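PDB 3MES: choline kinase from Cryptosporidium parvum, which probably phosphorylates choline, and perhaps ethanolamine, using ATP and magnesium. Local coordinates for residues Asn300-Tyr305 with Glu328-Phe333; Ser257-Leu262 with Thr357-Val362. All coordinates share one frame; numbering follows the deposited sequence.

In the fold
Two buried contacts in the largely helical part of this kinase illustrate how chemistry follows place in a fold. Interaction 1 joins helix 294-303 to helix 327-342 through aromatic rings, and its first segment runs on into a magnesium site. Interaction 2, away from the annotated sites, sets the loop before strand 262-265 against helix 351-362 through small aliphatic groups and covers about half as much surface. Along the chain, interaction 1 is nested inside the span closed by interaction 2. Their centres lie about 13 Å apart, and the two meet where helix 327-342 packs on helix 351-362: Lys331 and Arg330 touch Thr357, and Phe302 touches Val360.

Interaction 1 (Asn300-Tyr305 with Glu328-Phe333); sequences NYFCEY and ELRKLF. With MG (magnesium ion), chain M; DME (decamethonium ion), chain K.
The Phe302 ring carries Arg330 CG over one face and turns its edge to the face of Phe333, a T-shaped pair within an aromatic cluster completed by Tyr301. The cluster joins the C-terminal part of helix 294-303 to helix 327-342 in the helical part of the kinase fold. In the T-shaped pair the ring centroids are 5.1 Å apart and the planes stand at 73°, with Phe302 CE1 above the rim of the Phe333 ring. Tyr301 meets Phe333 differently: the planes are tilted by only 25° but slid apart, so Tyr301 CE2 reaches Phe333 CE1 at 3.6 Å with little overlap. With CG anti to the backbone N (chi1 -180°), Phe333 reaches across to both rings. Arg330 CG makes a CH-pi contact 3.8 Å from the Phe302 centroid, while its guanidinium group continues toward helix 351-362 and a long, weak ion pair with Glu361. Helix 165-179 packs against Tyr301, Tyr305 and Phe333, and Leu329 CD2 lies 3.7 Å from Tyr305 CE1. Glu304, next to Tyr305 in the chain, chelates magnesium through its backbone O at 2.3 Å and OE1 at 2.5 Å, with Glu271 and Tyr307 as further ligands; the other carboxylate oxygen, Glu304 OE2, lies 3.3 Å from methyl carbon C18 of the bound decamethonium.

Interaction 2 (Ser257-Leu262 with Thr357-Val362); sequences SPAFSL and TKAVEV
Ala259 and Ala359 meet methyl to methyl, their CB atoms 3.8 Å apart, at the tightest point of this contact. Neither side chain extends beyond its CB, which allows the loop backbone to come close to the helix: the CA atoms of Ala259 and Val360 are only 6.0 Å apart. Around this point the packing relaxes. Ser257 OG lies 4.1 Å from Ala359 CB, Phe260 CE2 approaches the same methyl at 4.3 Å, and Val360 CG2 stands 4.3 Å from Ala259 CB. Ala359 is thus received among three residues of the loop, with the Phe260 ring reaching it obliquely. No hydrogen bond crosses between the segments, so their mutual hold is apolar.

The contact thins out at two flanks, at Pro258 on the loop and Lys358 on the helix; both are partly exposed and neither touches the opposite segment. Lys358 instead makes a cation-pi contact with Trp420, and Pro258 packs on Leu338 and Ile352. At the buried end Phe260 meets the ring of Phe363, while Glu361 takes no part across the segments and forms a salt bridge with Lys405.

Backbone bonds within the loop help to shape it, and others tie Ala259 to Gly295 and Ser261 to Ala294. Phe260 N bonds to Ser257 O at 3.0 Å and Ser261 N to Pro258 O at 3.1 Å. Ser257 OG, anti to its own N (chi1 173°), reaches forward along the chain to the backbone N of Ala259, two residues on. What packs against helix 351-362 is therefore a compact 3-10 turn whose opening serine is consistent with an ST turn, though the uncertain place of Ala259 N leaves that bond doubtful.

Interaction 1 (Asn300-Tyr305 with Glu328-Phe333)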
loop_
_atom_site.group_PDB
_atom_site.type_symbol
_atom_site.label_atom_id
_atom_site.label_comp_id
_atom_site.label_asym_id
_atom_site.label_seq_id
_atom_site.Cartn_x
_atom_site.Cartn_y
_atom_site.Cartn_z
ATOM N N ASN B 300 13.055 14.678 -4.537
ATOM C CA ASN B 300 12.445 15.619 -3.600
ATOM C C ASN B 300 11.867 14.909 -2.386
ATOM O O ASN B 300 12.020 15.366 -1.256
ATOM C CB ASN B 300 11.354 16.454 -4.266
ATOM C CG ASN B 300 10.769 17.487 -3.326
ATOM O OD1 ASN B 300 11.392 18.513 -3.046
ATOM N ND2 ASN B 300 9.570 17.220 -2.823
ATOM N N TYR B 301 11.190 13.793 -2.628
ATOM C CA TYR B 301 10.667 12.980 -1.541
ATOM C C TYR B 301 11.807 12.475 -0.658
ATOM O O TYR B 301 11.724 12.529 0.572
ATOM C CB TYR B 301 9.849 11.806 -2.084
ATOM C CG TYR B 301 9.575 10.744 -1.044
ATOM C CD1 TYR B 301 8.609 10.938 -0.061
ATOM C CD2 TYR B 301 10.287 9.553 -1.038
ATOM C CE1 TYR B 301 8.365 9.972 0.897
ATOM C CE2 TYR B 301 10.047 8.584 -0.089
ATOM C CZ TYR B 301 9.090 8.797 0.877
ATOM O OH TYR B 301 8.857 7.828 1.822
ATOM N N PHE B 302 12.874 11.988 -1.285
ATOM C CA PHE B 302 14.034 11.526 -0.531
ATOM C C PHE B 302 14.570 12.632 0.371
ATOM O O PHE B 302 14.978 12.375 1.502
ATOM C CB PHE B 302 15.145 11.020 -1.462
ATOM C CG PHE B 302 14.852 9.689 -2.098
ATOM C CD1 PHE B 302 13.870 8.861 -1.585
ATOM C CD2 PHE B 302 15.578 9.255 -3.193
ATOM C CE1 PHE B 302 13.603 7.633 -2.164
ATOM C CE2 PHE B 302 15.321 8.027 -3.775
ATOM C CZ PHE B 302 14.334 7.213 -3.260
ATOM N N CYS B 303 14.558 13.865 -0.127
ATOM C CA CYS B 303 15.101 14.996 0.623
ATOM C C CYS B 303 14.294 15.335 1.875
ATOM O O CYS B 303 14.851 15.792 2.875
ATOM C CB CYS B 303 15.208 16.235 -0.266
ATOM S SG CYS B 303 16.626 16.250 -1.382
ATOM N N GLU B 304 12.983 15.130 1.812
ATOM C CA GLU B 304 12.113 15.463 2.937
ATOM C C GLU B 304 12.413 14.582 4.142
ATOM O O GLU B 304 11.957 14.855 5.252
ATOM C CB GLU B 304 10.641 15.348 2.538
ATOM C CG GLU B 304 10.161 16.472 1.638
ATOM C CD GLU B 304 10.151 17.815 2.345
ATOM O OE1 GLU B 304 10.328 17.837 3.582
ATOM O OE2 GLU B 304 9.966 18.845 1.665
ATOM N N TYR B 305 13.181 13.524 3.920
ATOM C CA TYR B 305 13.640 12.685 5.018
ATOM C C TYR B 305 14.424 13.535 6.010
ATOM O O TYR B 305 14.509 13.208 7.194
ATOM C CB TYR B 305 14.516 11.542 4.497
ATOM C CG TYR B 305 13.736 10.328 4.040
ATOM C CD1 TYR B 305 13.802 9.132 4.743
ATOM C CD2 TYR B 305 12.931 10.380 2.911
ATOM C CE1 TYR B 305 13.091 8.021 4.333
ATOM C CE2 TYR B 305 12.216 9.275 2.493
ATOM C CZ TYR B 305 12.300 8.099 3.205
ATOM O OH TYR B 305 11.586 6.997 2.792
ATOM N N GLU B 328 20.277 1.500 0.253
ATOM C CA GLU B 328 19.441 0.313 0.164
ATOM C C GLU B 328 17.962 0.685 0.160
ATOM O O GLU B 328 17.200 0.215 -0.685
ATOM C CB GLU B 328 19.747 -0.668 1.297
ATOM C CG GLU B 328 19.023 -1.999 1.157
ATOM C CD GLU B 328 19.440 -3.013 2.201
ATOM O OE1 GLU B 328 20.109 -2.630 3.186
ATOM O OE2 GLU B 328 19.096 -4.200 2.037
ATOM N N LEU B 329 17.559 1.534 1.104
ATOM C CA LEU B 329 16.180 2.002 1.161
ATOM C C LEU B 329 15.771 2.614 -0.171
ATOM O O LEU B 329 14.713 2.295 -0.713
ATOM C CB LEU B 329 15.991 3.036 2.274
ATOM C CG LEU B 329 14.529 3.457 2.469
ATOM C CD1 LEU B 329 13.703 2.268 2.942
ATOM C CD2 LEU B 329 14.396 4.626 3.438
ATOM N N ARG B 330 16.620 3.494 -0.692
ATOM C CA ARG B 330 16.358 4.154 -1.961
ATOM C C ARG B 330 16.090 3.133 -3.068
ATOM O O ARG B 330 15.134 3.271 -3.834
ATOM C CB ARG B 330 17.527 5.079 -2.331
ATOM C CG ARG B 330 17.562 6.390 -1.547
ATOM C CD ARG B 330 18.996 6.879 -1.324
ATOM N NE ARG B 330 19.783 6.827 -2.553
ATOM C CZ ARG B 330 21.111 6.849 -2.600
ATOM N NH1 ARG B 330 21.728 6.795 -3.771
ATOM N NH2 ARG B 330 21.824 6.918 -1.484
ATOM N N LYS B 331 16.930 2.102 -3.139
ATOM C CA LYS B 331 16.790 1.059 -4.159
ATOM C C LYS B 331 15.496 0.260 -4.028
ATOM O O LYS B 331 14.917 -0.162 -5.027
ATOM C CB LYS B 331 17.987 0.110 -4.127
ATOM C CG LYS B 331 19.292 0.774 -4.491
ATOM C CD LYS B 331 20.338 -0.251 -4.891
ATOM C CE LYS B 331 21.620 0.435 -5.331
ATOM N NZ LYS B 331 22.596 -0.522 -5.928
ATOM N N LEU B 332 15.054 0.035 -2.796
ATOM C CA LEU B 332 13.770 -0.614 -2.572
ATOM C C LEU B 332 12.651 0.274 -3.106
ATOM O O LEU B 332 11.738 -0.195 -3.785
ATOM C CB LEU B 332 13.562 -0.904 -1.086
ATOM C CG LEU B 332 14.540 -1.914 -0.485
ATOM C CD1 LEU B 332 14.327 -2.050 1.017
ATOM C CD2 LEU B 332 14.403 -3.264 -1.179
ATOM N N PHE B 333 12.734 1.563 -2.805
ATOM C CA PHE B 333 11.746 2.515 -3.291
ATOM C C PHE B 333 11.663 2.444 -4.807
ATOM O O PHE B 333 10.582 2.288 -5.381
ATOM C CB PHE B 333 12.114 3.933 -2.858
ATOM C CG PHE B 333 11.138 4.981 -3.317
ATOM C CD1 PHE B 333 10.174 5.473 -2.455
ATOM C CD2 PHE B 333 11.188 5.474 -4.611
ATOM C CE1 PHE B 333 9.278 6.439 -2.873
ATOM C CE2 PHE B 333 10.294 6.439 -5.035
ATOM C CZ PHE B 333 9.338 6.923 -4.165
HETATM MG MG MG M . 10.178 16.349 5.530
HETATM N N1 DME K . 2.628 22.343 10.654
HETATM C C2 DME K . 2.773 23.787 10.404
HETATM C C3 DME K . 3.104 24.028 8.927
HETATM C C4 DME K . 3.637 25.448 8.707
HETATM C C5 DME K . 3.912 25.723 7.224
HETATM C C6 DME K . 5.111 24.913 6.717
HETATM C C7 DME K . 6.266 25.828 6.295
HETATM C C8 DME K . 6.623 25.626 4.820
HETATM C C9 DME K . 7.750 24.607 4.646
HETATM C C10 DME K . 7.475 23.688 3.452
HETATM C C11 DME K . 8.776 23.295 2.752
HETATM N N12 DME K . 8.481 22.487 1.557
HETATM C C13 DME K . 3.171 22.011 11.981
HETATM C C14 DME K . 1.201 21.985 10.604
HETATM C C15 DME K . 3.366 21.589 9.626
HETATM C C16 DME K . 7.702 21.298 1.931
HETATM C C17 DME K . 7.707 23.297 0.605
HETATM C C18 DME K . 9.749 22.059 0.942
#

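Interaction 2 (Ser257-Leu262 with Thr357-Val362)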
loop_
_atom_site.group_PDB
_atom_site.type_symbol
_atom_site.label_atom_id
_atom_site.label_comp_id
_atom_site.label_asym_id
_atom_site.label_seq_id
_atom_site.Cartn_x
_atom_site.Cartn_y
_atom_site.Cartn_z
ATOM N N SER B 257 17.743 5.958 -18.703
ATOM C CA SER B 257 17.195 5.735 -17.368
ATOM C C SER B 257 15.834 6.403 -17.210
ATOM O O SER B 257 15.662 7.565 -17.578
ATOM C CB SER B 257 18.156 6.262 -16.302
ATOM O OG SER B 257 17.573 6.194 -15.011
ATOM N N PRO B 258 14.857 5.662 -16.665
ATOM C CA PRO B 258 13.529 6.223 -16.427
ATOM C C PRO B 258 13.578 7.387 -15.439
ATOM O O PRO B 258 12.548 7.984 -15.133
ATOM C CB PRO B 258 12.749 5.042 -15.841
ATOM C CG PRO B 258 13.472 3.827 -16.339
ATOM C CD PRO B 258 14.917 4.223 -16.361
ATOM N N ALA B 259 14.769 7.706 -14.943
ATOM C CA ALA B 259 14.943 8.879 -14.097
ATOM C C ALA B 259 14.638 10.142 -14.898
ATOM O O ALA B 259 14.151 11.137 -14.358
ATOM C CB ALA B 259 16.355 8.932 -13.542
ATOM N N PHE B 260 14.926 10.092 -16.194
ATOM C CA PHE B 260 14.707 11.238 -17.067
ATOM C C PHE B 260 13.412 11.065 -17.855
ATOM O O PHE B 260 13.180 11.723 -18.868
ATOM C CB PHE B 260 15.908 11.444 -17.990
ATOM C CG PHE B 260 17.194 11.708 -17.251
ATOM C CD1 PHE B 260 17.510 12.983 -16.815
ATOM C CD2 PHE B 260 18.078 10.679 -16.982
ATOM C CE1 PHE B 260 18.689 13.228 -16.133
ATOM C CE2 PHE B 260 19.258 10.917 -16.303
ATOM C CZ PHE B 260 19.563 12.194 -15.878
ATOM N N SER B 261 12.569 10.167 -17.368
ATOM C CA SER B 261 11.258 9.958 -17.946
ATOM C C SER B 261 10.377 11.167 -17.645
ATOM O O SER B 261 10.508 11.796 -16.592
ATOM C CB SER B 261 10.637 8.690 -17.362
ATOM O OG SER B 261 9.427 8.367 -18.018
ATOM N N LEU B 262 9.491 11.500 -18.576
ATOM C CA LEU B 262 8.581 12.621 -18.382
ATOM C C LEU B 262 7.258 12.143 -17.806
ATOM O O LEU B 262 6.521 11.400 -18.453
ATOM C CB LEU B 262 8.361 13.373 -19.694
ATOM C CG LEU B 262 9.598 14.122 -20.185
ATOM C CD1 LEU B 262 9.280 14.946 -21.424
ATOM C CD2 LEU B 262 10.142 15.004 -19.072
ATOM N N THR B 357 18.917 4.697 -9.524
ATOM C CA THR B 357 19.163 5.138 -8.158
ATOM C C THR B 357 20.228 6.231 -8.107
ATOM O O THR B 357 20.065 7.235 -7.416
ATOM C CB THR B 357 19.585 3.971 -7.255
ATOM O OG1 THR B 357 18.570 2.961 -7.280
ATOM C CG2 THR B 357 19.776 4.453 -5.827
ATOM N N LYS B 358 21.318 6.035 -8.842
ATOM C CA LYS B 358 22.405 7.007 -8.843
ATOM C C LYS B 358 22.042 8.239 -9.669
ATOM O O LYS B 358 22.482 9.350 -9.372
ATOM C CB LYS B 358 23.709 6.367 -9.336
ATOM C CG LYS B 358 23.672 5.903 -10.780
ATOM C CD LYS B 358 24.612 4.721 -11.017
ATOM C CE LYS B 358 26.070 5.113 -10.846
ATOM N NZ LYS B 358 26.984 4.033 -11.324
ATOM N N ALA B 359 21.231 8.038 -10.700
ATOM C CA ALA B 359 20.751 9.146 -11.519
ATOM C C ALA B 359 19.824 10.052 -10.713
ATOM O O ALA B 359 19.896 11.277 -10.817
ATOM C CB ALA B 359 20.039 8.624 -12.762
ATOM N N VAL B 360 18.958 9.441 -9.909
ATOM C CA VAL B 360 18.015 10.190 -9.085
ATOM C C VAL B 360 18.735 11.095 -8.093
ATOM O O VAL B 360 18.206 12.129 -7.686
ATOM C CB VAL B 360 17.072 9.250 -8.306
ATOM C CG1 VAL B 360 16.325 10.021 -7.234
ATOM C CG2 VAL B 360 16.104 8.566 -9.250
ATOM N N GLU B 361 19.941 10.697 -7.701
ATOM C CA GLU B 361 20.738 11.482 -6.761
ATOM C C GLU B 361 21.006 12.886 -7.294
ATOM O O GLU B 361 21.037 13.853 -6.538
ATOM C CB GLU B 361 22.059 10.776 -6.451
ATOM C CG GLU B 361 21.923 9.623 -5.472
ATOM C CD GLU B 361 21.418 10.078 -4.115
ATOM O OE1 GLU B 361 20.218 9.882 -3.832
ATOM O OE2 GLU B 361 22.217 10.643 -3.337
ATOM N N VAL B 362 21.200 12.988 -8.604
ATOM C CA VAL B 362 21.477 14.271 -9.237
ATOM C C VAL B 362 20.345 15.265 -8.993
ATOM O O VAL B 362 20.584 16.432 -8.696
ATOM C CB VAL B 362 21.691 14.111 -10.755
ATOM C CG1 VAL B 362 21.514 15.448 -11.463
ATOM C CG2 VAL B 362 23.062 13.513 -11.038
#